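Local coordinates for protein halogenase (Chondromyces crocatus, PDB 3E1T) that binds flavin-adenine dinucleotide and probably uses it to chlorinate a precursor of the myxobacterial natural product chondrochloren, at residues Y288-F293 with M298-D303; D303-V308 with R349-E354. All coordinates share one frame; numbering follows the deposited sequence.

Contact 1: Y288-F293 with M298-D303; sequences YCNTSF and MALVGD. With FAD (flavin-adenine dinucleotide), chain C.
Y288 reaches D303 with the tip of its ring: OH donates a very short hydrogen bond to the backbone O of D303, 2.5 Å away, and that oxygen lies in the plane of the ring, at its edge. The tyrosine gets there because CG sits between its own backbone N and carbonyl carbon (chi1 52°).

At the other end of the contact the chain turns from strand 288-290 into strand 298-300, and F293 O takes the amide N of L300 at 2.8 Å, with an N-H...O angle of 154°. The same oxygen receives a CA-H...O contact from A299. The L300 side chain lies against F293 O and the 290-292 turn. Its CB and CG are near F293 O, and CD1 meets S292 O at 3.5 Å; the L300 and N290 side chains cross at about a right angle, with CD1 of L300 3.9 Å from N290 CG. The amide of N290 itself is turned to A305 O, which ND2 binds.

Strand 298-300 is the edge of the parallel Rossmann-type sheet, and past its end the chain meets FAD. G302 has a positive phi and its CA lies against FAD O2P, where a side chain would collide with that oxygen. D303 N binds the same O2P at 3.1 Å, and D303 OD1 accepts a hydrogen bond from FAD O3' at 2.7 Å. D303 is thus held through three groups, amide and carboxylate both used on FAD while Y288 takes the carbonyl, consistent with a residue positioned for the cofactor.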
loop_
_atom_site.group_PDB
_atom_site.type_symbol
_atom_site.label_atom_id
_atom_site.label_comp_id
_atom_site.label_asym_id
_atom_site.label_seq_id
_atom_site.Cartn_x
_atom_site.Cartn_y
_atom_site.Cartn_z
ATOM N N TYR A 288 -0.783 1.944 -9.958
ATOM C CA TYR A 288 -0.346 3.128 -10.719
ATOM C C TYR A 288 0.863 3.763 -10.068
ATOM O O TYR A 288 1.188 3.466 -8.922
ATOM C CB TYR A 288 -1.474 4.180 -10.826
ATOM C CG TYR A 288 -2.081 4.533 -9.496
ATOM C CD1 TYR A 288 -1.406 5.350 -8.600
ATOM C CD2 TYR A 288 -3.335 4.026 -9.122
ATOM C CE1 TYR A 288 -1.949 5.661 -7.357
ATOM C CE2 TYR A 288 -3.887 4.334 -7.877
ATOM C CZ TYR A 288 -3.175 5.148 -7.001
ATOM O OH TYR A 288 -3.694 5.451 -5.765
ATOM N N CYS A 289 1.515 4.643 -10.812
ATOM C CA CYS A 289 2.599 5.453 -10.289
ATOM C C CYS A 289 2.477 6.818 -10.953
ATOM O O CYS A 289 2.023 6.927 -12.089
ATOM C CB CYS A 289 3.957 4.816 -10.588
ATOM S SG CYS A 289 5.395 5.586 -9.768
ATOM N N ASN A 290 2.869 7.863 -10.232
ATOM C CA ASN A 290 2.878 9.207 -10.787
ATOM C C ASN A 290 4.200 9.549 -11.461
ATOM O O ASN A 290 5.253 9.050 -11.059
ATOM C CB ASN A 290 2.521 10.220 -9.696
ATOM C CG ASN A 290 1.022 10.460 -9.602
ATOM O OD1 ASN A 290 0.512 11.418 -10.173
ATOM N ND2 ASN A 290 0.300 9.569 -8.902
ATOM N N THR A 291 4.149 10.392 -12.496
ATOM C CA THR A 291 5.366 10.832 -13.205
ATOM C C THR A 291 6.286 11.685 -12.342
ATOM O O THR A 291 7.473 11.847 -12.654
ATOM C CB THR A 291 5.053 11.603 -14.519
ATOM O OG1 THR A 291 4.107 12.640 -14.249
ATOM C CG2 THR A 291 4.460 10.655 -15.567
ATOM N N SER A 292 5.739 12.221 -11.254
ATOM C CA SER A 292 6.511 13.021 -10.304
ATOM C C SER A 292 5.859 12.941 -8.938
ATOM O O SER A 292 4.632 12.858 -8.849
ATOM C CB SER A 292 6.569 14.488 -10.755
ATOM O OG SER A 292 7.449 15.239 -9.914
ATOM N N PHE A 293 6.681 12.952 -7.890
ATOM C CA PHE A 293 6.186 12.932 -6.499
ATOM C C PHE A 293 6.298 14.289 -5.791
ATOM O O PHE A 293 5.819 14.441 -4.665
ATOM C CB PHE A 293 6.902 11.868 -5.648
ATOM C CG PHE A 293 6.711 10.443 -6.129
ATOM C CD1 PHE A 293 5.599 10.071 -6.884
ATOM C CD2 PHE A 293 7.634 9.461 -5.780
ATOM C CE1 PHE A 293 5.428 8.743 -7.313
ATOM C CE2 PHE A 293 7.471 8.141 -6.215
ATOM C CZ PHE A 293 6.360 7.788 -6.973
ATOM N N MET A 298 5.100 21.356 -3.083
ATOM C CA MET A 298 4.096 20.294 -2.965
ATOM C C MET A 298 4.739 18.925 -3.111
ATOM O O MET A 298 5.740 18.780 -3.815
ATOM C CB MET A 298 2.970 20.473 -3.990
ATOM C CG MET A 298 1.736 19.581 -3.776
ATOM S SD MET A 298 0.480 20.028 -4.961
ATOM C CE MET A 298 -0.744 18.702 -4.839
ATOM N N ALA A 299 4.171 17.934 -2.426
ATOM C CA ALA A 299 4.602 16.535 -2.545
ATOM C C ALA A 299 3.406 15.589 -2.468
ATOM O O ALA A 299 2.344 15.966 -1.964
ATOM C CB ALA A 299 5.594 16.196 -1.483
ATOM N N LEU A 300 3.580 14.360 -2.967
ATOM C CA LEU A 300 2.544 13.329 -2.868
ATOM C C LEU A 300 3.089 12.188 -2.021
ATOM O O LEU A 300 4.237 11.750 -2.194
ATOM C CB LEU A 300 2.119 12.802 -4.251
ATOM C CG LEU A 300 1.835 13.770 -5.406
ATOM C CD1 LEU A 300 1.808 13.048 -6.771
ATOM C CD2 LEU A 300 0.532 14.539 -5.173
ATOM N N VAL A 301 2.275 11.715 -1.092
ATOM C CA VAL A 301 2.680 10.563 -0.270
ATOM C C VAL A 301 1.591 9.513 -0.302
ATOM O O VAL A 301 0.411 9.833 -0.507
ATOM C CB VAL A 301 3.031 10.941 1.214
ATOM C CG1 VAL A 301 4.173 11.941 1.296
ATOM C CG2 VAL A 301 1.850 11.463 1.925
ATOM N N GLY A 302 1.988 8.257 -0.110
ATOM C CA GLY A 302 1.040 7.165 -0.003
ATOM C C GLY A 302 0.318 6.895 -1.303
ATOM O O GLY A 302 0.895 7.055 -2.370
ATOM N N ASP A 303 -0.960 6.522 -1.208
ATOM C CA ASP A 303 -1.722 6.120 -2.379
ATOM C C ASP A 303 -1.927 7.271 -3.360
ATOM O O ASP A 303 -2.222 7.042 -4.539
ATOM C CB ASP A 303 -3.079 5.584 -1.977
ATOM C CG ASP A 303 -3.049 4.143 -1.510
ATOM O OD1 ASP A 303 -1.960 3.560 -1.294
ATOM O OD2 ASP A 303 -4.160 3.608 -1.340
HETATM P PA FAD C . -5.778 6.609 2.766
HETATM O O1A FAD C . -5.696 5.518 3.801
HETATM O O2A FAD C . -6.694 6.329 1.625
HETATM O O5B FAD C . -6.288 7.943 3.519
HETATM C C5B FAD C . -6.417 9.178 2.832
HETATM C C4B FAD C . -7.346 10.105 3.622
HETATM O O4B FAD C . -7.590 11.302 2.911
HETATM C C3B FAD C . -8.705 9.454 3.854
HETATM O O3B FAD C . -8.959 9.467 5.241
HETATM C C2B FAD C . -9.699 10.339 3.130
HETATM O O2B FAD C . -10.861 10.491 3.897
HETATM C C1B FAD C . -8.948 11.652 3.011
HETATM N N9A FAD C . -9.303 12.485 1.848
HETATM C C8A FAD C . -9.614 12.099 0.568
HETATM N N7A FAD C . -9.844 13.217 -0.159
HETATM C C5A FAD C . -9.671 14.306 0.629
HETATM C C6A FAD C . -9.786 15.688 0.412
HETATM N N6A FAD C . -10.256 16.179 -0.741
HETATM N N1A FAD C . -9.534 16.548 1.455
HETATM C C2A FAD C . -9.209 16.078 2.702
HETATM N N3A FAD C . -9.112 14.718 2.905
HETATM C C4A FAD C . -9.331 13.851 1.890
HETATM N N1 FAD C . -2.244 -2.071 2.571
HETATM C C2 FAD C . -1.673 -2.742 3.617
HETATM O O2 FAD C . -0.753 -2.195 4.221
HETATM N N3 FAD C . -2.129 -4.006 3.948
HETATM C C4 FAD C . -3.172 -4.594 3.239
HETATM O O4 FAD C . -3.596 -5.711 3.545
HETATM C C4X FAD C . -3.740 -3.916 2.169
HETATM N N5 FAD C . -4.778 -4.467 1.440
HETATM C C5X FAD C . -5.332 -3.764 0.387
HETATM C C6 FAD C . -6.375 -4.316 -0.364
HETATM C C7 FAD C . -6.928 -3.594 -1.433
HETATM C C7M FAD C . -7.887 -4.286 -2.360
HETATM C C8 FAD C . -6.437 -2.323 -1.757
HETATM C C8M FAD C . -6.860 -1.603 -3.017
HETATM C C9 FAD C . -5.407 -1.778 -0.998
HETATM C C9A FAD C . -4.847 -2.489 0.069
HETATM N N10 FAD C . -3.828 -1.919 0.809
HETATM C C10 FAD C . -3.268 -2.631 1.849
HETATM C "C1'" FAD C . -3.377 -0.494 0.542
HETATM C "C2'" FAD C . -3.889 0.530 1.561
HETATM O "O2'" FAD C . -5.295 0.597 1.441
HETATM C "C3'" FAD C . -3.298 1.922 1.289
HETATM O "O3'" FAD C . -1.975 1.821 0.809
HETATM C "C4'" FAD C . -3.228 2.843 2.507
HETATM O "O4'" FAD C . -4.529 3.070 3.000
HETATM C "C5'" FAD C . -2.601 4.176 2.096
HETATM O "O5'" FAD C . -2.824 5.130 3.098
HETATM P P FAD C . -2.910 6.697 2.754
HETATM O O1P FAD C . -2.631 7.486 4.015
HETATM O O2P FAD C . -1.919 7.058 1.692
HETATM O O3P FAD C . -4.353 6.915 2.130
#

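Contact 2: D303-V308 with R349-E354; sequences DAACFV and RRYRRE. With FAD (flavin-adenine dinucleotide), chain C.
Y351, projecting from helix 340-368, meets A305 and C306 with the far end of its ring. The packing is closest here: A305 CB lies 3.6 Å from Y351 CE2. C306 SG stands 3.6 Å from Y351 OH. The sulfur approaches the Y351 ring obliquely, 4.3 Å from its centroid and 36° off the ring normal, in a sulfur-aromatic contact. A chi1 of -168° sets the tyrosine CG anti to the backbone N, extending the ring from the helix toward the turn.

Beyond the hydroxyl the join is indirect, made by one water. In the plane of the ring, at its edge, this water lies 2.6 Å from Y351 OH and donates to C306 O at 2.8 Å; no direct hydrogen bond links the two segments.

The F307 side chain leaves the backbone away from the helix, and its ring lies against FAD. F307 CE1 lies 3.4 Å from FAD C1', and F307 CZ lies 3.6 Å from C9 of the flavin. An alanine here would lose these ring contacts and is likely to open a gap beside the start of the ribityl chain, giving the flavin more freedom to shift. Segment 303-308 thus has two differently lined sides, the C306 thiol and A305 methyl against Y351 and an aromatic ring against FAD, with Y351 OH and C306 O joined through water.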
loop_
_atom_site.group_PDB
_atom_site.type_symbol
_atom_site.label_atom_id
_atom_site.label_comp_id
_atom_site.label_asym_id
_atom_site.label_seq_id
_atom_site.Cartn_x
_atom_site.Cartn_y
_atom_site.Cartn_z
ATOM N N ASP A 303 -0.960 6.522 -1.208
ATOM C CA ASP A 303 -1.722 6.120 -2.379
ATOM C C ASP A 303 -1.927 7.271 -3.360
ATOM O O ASP A 303 -2.222 7.042 -4.539
ATOM C CB ASP A 303 -3.079 5.584 -1.977
ATOM C CG ASP A 303 -3.049 4.143 -1.510
ATOM O OD1 ASP A 303 -1.960 3.560 -1.294
ATOM O OD2 ASP A 303 -4.160 3.608 -1.340
ATOM N N ALA A 304 -1.803 8.504 -2.881
ATOM C CA ALA A 304 -1.877 9.667 -3.780
ATOM C C ALA A 304 -0.766 9.608 -4.812
ATOM O O ALA A 304 -0.968 10.002 -5.954
ATOM C CB ALA A 304 -1.788 10.969 -2.978
ATOM N N ALA A 305 0.412 9.130 -4.405
ATOM C CA ALA A 305 1.569 9.012 -5.283
ATOM C C ALA A 305 1.582 7.723 -6.131
ATOM O O ALA A 305 1.735 7.768 -7.356
ATOM C CB ALA A 305 2.837 9.094 -4.466
ATOM N N CYS A 306 1.463 6.574 -5.472
ATOM C CA CYS A 306 1.622 5.297 -6.161
ATOM C C CYS A 306 1.095 4.156 -5.319
ATOM O O CYS A 306 0.958 4.285 -4.101
ATOM C CB CYS A 306 3.097 5.046 -6.522
ATOM S SG CYS A 306 4.175 4.865 -5.093
ATOM N N PHE A 307 0.777 3.048 -5.986
ATOM C CA PHE A 307 0.373 1.810 -5.315
ATOM C C PHE A 307 0.664 0.610 -6.239
ATOM O O PHE A 307 0.503 0.713 -7.455
ATOM C CB PHE A 307 -1.107 1.846 -4.915
ATOM C CG PHE A 307 -1.559 0.613 -4.176
ATOM C CD1 PHE A 307 -1.083 0.340 -2.892
ATOM C CD2 PHE A 307 -2.424 -0.297 -4.783
ATOM C CE1 PHE A 307 -1.479 -0.809 -2.223
ATOM C CE2 PHE A 307 -2.821 -1.449 -4.125
ATOM C CZ PHE A 307 -2.358 -1.699 -2.836
ATOM N N VAL A 308 1.109 -0.507 -5.662
ATOM C CA VAL A 308 1.356 -1.732 -6.453
ATOM C C VAL A 308 0.135 -2.675 -6.521
ATOM O O VAL A 308 -0.576 -2.681 -7.519
ATOM C CB VAL A 308 2.615 -2.509 -5.987
ATOM C CG1 VAL A 308 2.949 -3.615 -7.014
ATOM C CG2 VAL A 308 3.815 -1.562 -5.839
ATOM N N ARG A 349 13.701 9.598 -4.894
ATOM C CA ARG A 349 14.646 8.536 -5.200
ATOM C C ARG A 349 14.431 7.330 -4.281
ATOM O O ARG A 349 14.261 6.221 -4.754
ATOM C CB ARG A 349 16.081 9.062 -5.075
ATOM C CG ARG A 349 17.137 8.097 -5.572
ATOM C CD ARG A 349 18.555 8.596 -5.222
ATOM N NE ARG A 349 18.808 8.583 -3.778
ATOM C CZ ARG A 349 19.286 7.533 -3.103
ATOM N NH1 ARG A 349 19.559 6.389 -3.733
ATOM N NH2 ARG A 349 19.488 7.625 -1.796
ATOM N N ARG A 350 14.414 7.571 -2.972
ATOM C CA ARG A 350 14.174 6.546 -1.959
ATOM C C ARG A 350 12.802 5.873 -2.089
ATOM O O ARG A 350 12.684 4.654 -1.946
ATOM C CB ARG A 350 14.278 7.175 -0.576
ATOM C CG ARG A 350 15.451 6.761 0.274
ATOM C CD ARG A 350 16.693 7.522 -0.063
ATOM N NE ARG A 350 17.462 7.805 1.145
ATOM C CZ ARG A 350 18.339 6.983 1.712
ATOM N NH1 ARG A 350 18.598 5.780 1.195
ATOM N NH2 ARG A 350 18.966 7.374 2.806
ATOM N N TYR A 351 11.772 6.682 -2.327
ATOM C CA TYR A 351 10.395 6.204 -2.456
ATOM C C TYR A 351 10.243 5.286 -3.686
ATOM O O TYR A 351 9.645 4.209 -3.593
ATOM C CB TYR A 351 9.451 7.411 -2.537
ATOM C CG TYR A 351 7.936 7.156 -2.386
ATOM C CD1 TYR A 351 7.415 5.907 -2.038
ATOM C CD2 TYR A 351 7.040 8.206 -2.556
ATOM C CE1 TYR A 351 6.029 5.711 -1.891
ATOM C CE2 TYR A 351 5.653 8.022 -2.427
ATOM C CZ TYR A 351 5.158 6.780 -2.082
ATOM O OH TYR A 351 3.795 6.622 -1.938
ATOM N N ARG A 352 10.765 5.727 -4.824
ATOM C CA ARG A 352 10.731 4.949 -6.062
ATOM C C ARG A 352 11.520 3.637 -5.902
ATOM O O ARG A 352 11.160 2.616 -6.487
ATOM C CB ARG A 352 11.303 5.758 -7.232
ATOM C CG ARG A 352 10.375 6.843 -7.751
ATOM C CD ARG A 352 10.863 7.526 -9.045
ATOM N NE ARG A 352 9.889 8.546 -9.431
ATOM C CZ ARG A 352 8.734 8.301 -10.050
ATOM N NH1 ARG A 352 8.416 7.066 -10.428
ATOM N NH2 ARG A 352 7.898 9.301 -10.314
ATOM N N ARG A 353 12.588 3.675 -5.107
ATOM C CA ARG A 353 13.387 2.479 -4.845
ATOM C C ARG A 353 12.575 1.429 -4.101
ATOM O O ARG A 353 12.589 0.260 -4.491
ATOM C CB ARG A 353 14.668 2.813 -4.080
ATOM C CG ARG A 353 15.718 3.403 -4.967
ATOM C CD ARG A 353 16.828 4.110 -4.200
ATOM N NE ARG A 353 17.818 3.193 -3.639
ATOM C CZ ARG A 353 18.774 2.578 -4.335
ATOM N NH1 ARG A 353 18.875 2.738 -5.648
ATOM N NH2 ARG A 353 19.630 1.779 -3.718
ATOM N N GLU A 354 11.858 1.846 -3.054
ATOM C CA GLU A 354 11.065 0.916 -2.262
ATOM C C GLU A 354 9.817 0.430 -3.026
ATOM O O GLU A 354 9.475 -0.757 -2.969
ATOM C CB GLU A 354 10.688 1.531 -0.908
ATOM C CG GLU A 354 9.950 0.582 0.053
ATOM C CD GLU A 354 10.843 -0.522 0.685
ATOM O OE1 GLU A 354 12.072 -0.590 0.430
ATOM O OE2 GLU A 354 10.288 -1.325 1.456
HETATM P PA FAD C . -5.778 6.609 2.766
HETATM O O1A FAD C . -5.696 5.518 3.801
HETATM O O2A FAD C . -6.694 6.329 1.625
HETATM O O5B FAD C . -6.288 7.943 3.519
HETATM C C5B FAD C . -6.417 9.178 2.832
HETATM C C4B FAD C . -7.346 10.105 3.622
HETATM O O4B FAD C . -7.590 11.302 2.911
HETATM C C3B FAD C . -8.705 9.454 3.854
HETATM O O3B FAD C . -8.959 9.467 5.241
HETATM C C2B FAD C . -9.699 10.339 3.130
HETATM O O2B FAD C . -10.861 10.491 3.897
HETATM C C1B FAD C . -8.948 11.652 3.011
HETATM N N9A FAD C . -9.303 12.485 1.848
HETATM C C8A FAD C . -9.614 12.099 0.568
HETATM N N7A FAD C . -9.844 13.217 -0.159
HETATM C C5A FAD C . -9.671 14.306 0.629
HETATM C C6A FAD C . -9.786 15.688 0.412
HETATM N N6A FAD C . -10.256 16.179 -0.741
HETATM N N1A FAD C . -9.534 16.548 1.455
HETATM C C2A FAD C . -9.209 16.078 2.702
HETATM N N3A FAD C . -9.112 14.718 2.905
HETATM C C4A FAD C . -9.331 13.851 1.890
HETATM N N1 FAD C . -2.244 -2.071 2.571
HETATM C C2 FAD C . -1.673 -2.742 3.617
HETATM O O2 FAD C . -0.753 -2.195 4.221
HETATM N N3 FAD C . -2.129 -4.006 3.948
HETATM C C4 FAD C . -3.172 -4.594 3.239
HETATM O O4 FAD C . -3.596 -5.711 3.545
HETATM C C4X FAD C . -3.740 -3.916 2.169
HETATM N N5 FAD C . -4.778 -4.467 1.440
HETATM C C5X FAD C . -5.332 -3.764 0.387
HETATM C C6 FAD C . -6.375 -4.316 -0.364
HETATM C C7 FAD C . -6.928 -3.594 -1.433
HETATM C C7M FAD C . -7.887 -4.286 -2.360
HETATM C C8 FAD C . -6.437 -2.323 -1.757
HETATM C C8M FAD C . -6.860 -1.603 -3.017
HETATM C C9 FAD C . -5.407 -1.778 -0.998
HETATM C C9A FAD C . -4.847 -2.489 0.069
HETATM N N10 FAD C . -3.828 -1.919 0.809
HETATM C C10 FAD C . -3.268 -2.631 1.849
HETATM C "C1'" FAD C . -3.377 -0.494 0.542
HETATM C "C2'" FAD C . -3.889 0.530 1.561
HETATM O "O2'" FAD C . -5.295 0.597 1.441
HETATM C "C3'" FAD C . -3.298 1.922 1.289
HETATM O "O3'" FAD C . -1.975 1.821 0.809
HETATM C "C4'" FAD C . -3.228 2.843 2.507
HETATM O "O4'" FAD C . -4.529 3.070 3.000
HETATM C "C5'" FAD C . -2.601 4.176 2.096
HETATM O "O5'" FAD C . -2.824 5.130 3.098
HETATM P P FAD C . -2.910 6.697 2.754
HETATM O O1P FAD C . -2.631 7.486 4.015
HETATM O O2P FAD C . -1.919 7.058 1.692
HETATM O O3P FAD C . -4.353 6.915 2.130
HETATM O O HOH W 1 2.548 4.350 -1.805
#

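Both contacts are buried, their centres about 7 Å apart, and they share D303, where contact 1 ends and contact 2 begins along the chain. Strands 288-290 and 306-307 are neighbours in a small antiparallel sheet, so each contact ties that sheet to a different element: contact 1 to the edge strand of the parallel Rossmann-type sheet, contact 2 to helix 340-368. Contact 1 relies on direct hydrogen bonds and buries about twice the area; contact 2 is apolar and sulfur-aromatic, with a water between its polar atoms. N290 bridges the two, its O probably hydrogen-bonded to R352 NH2 on the helix. G302, D303 and F307 carry the FAD contacts, whereas segment 349-354 meets 303-308 through A305 and C306.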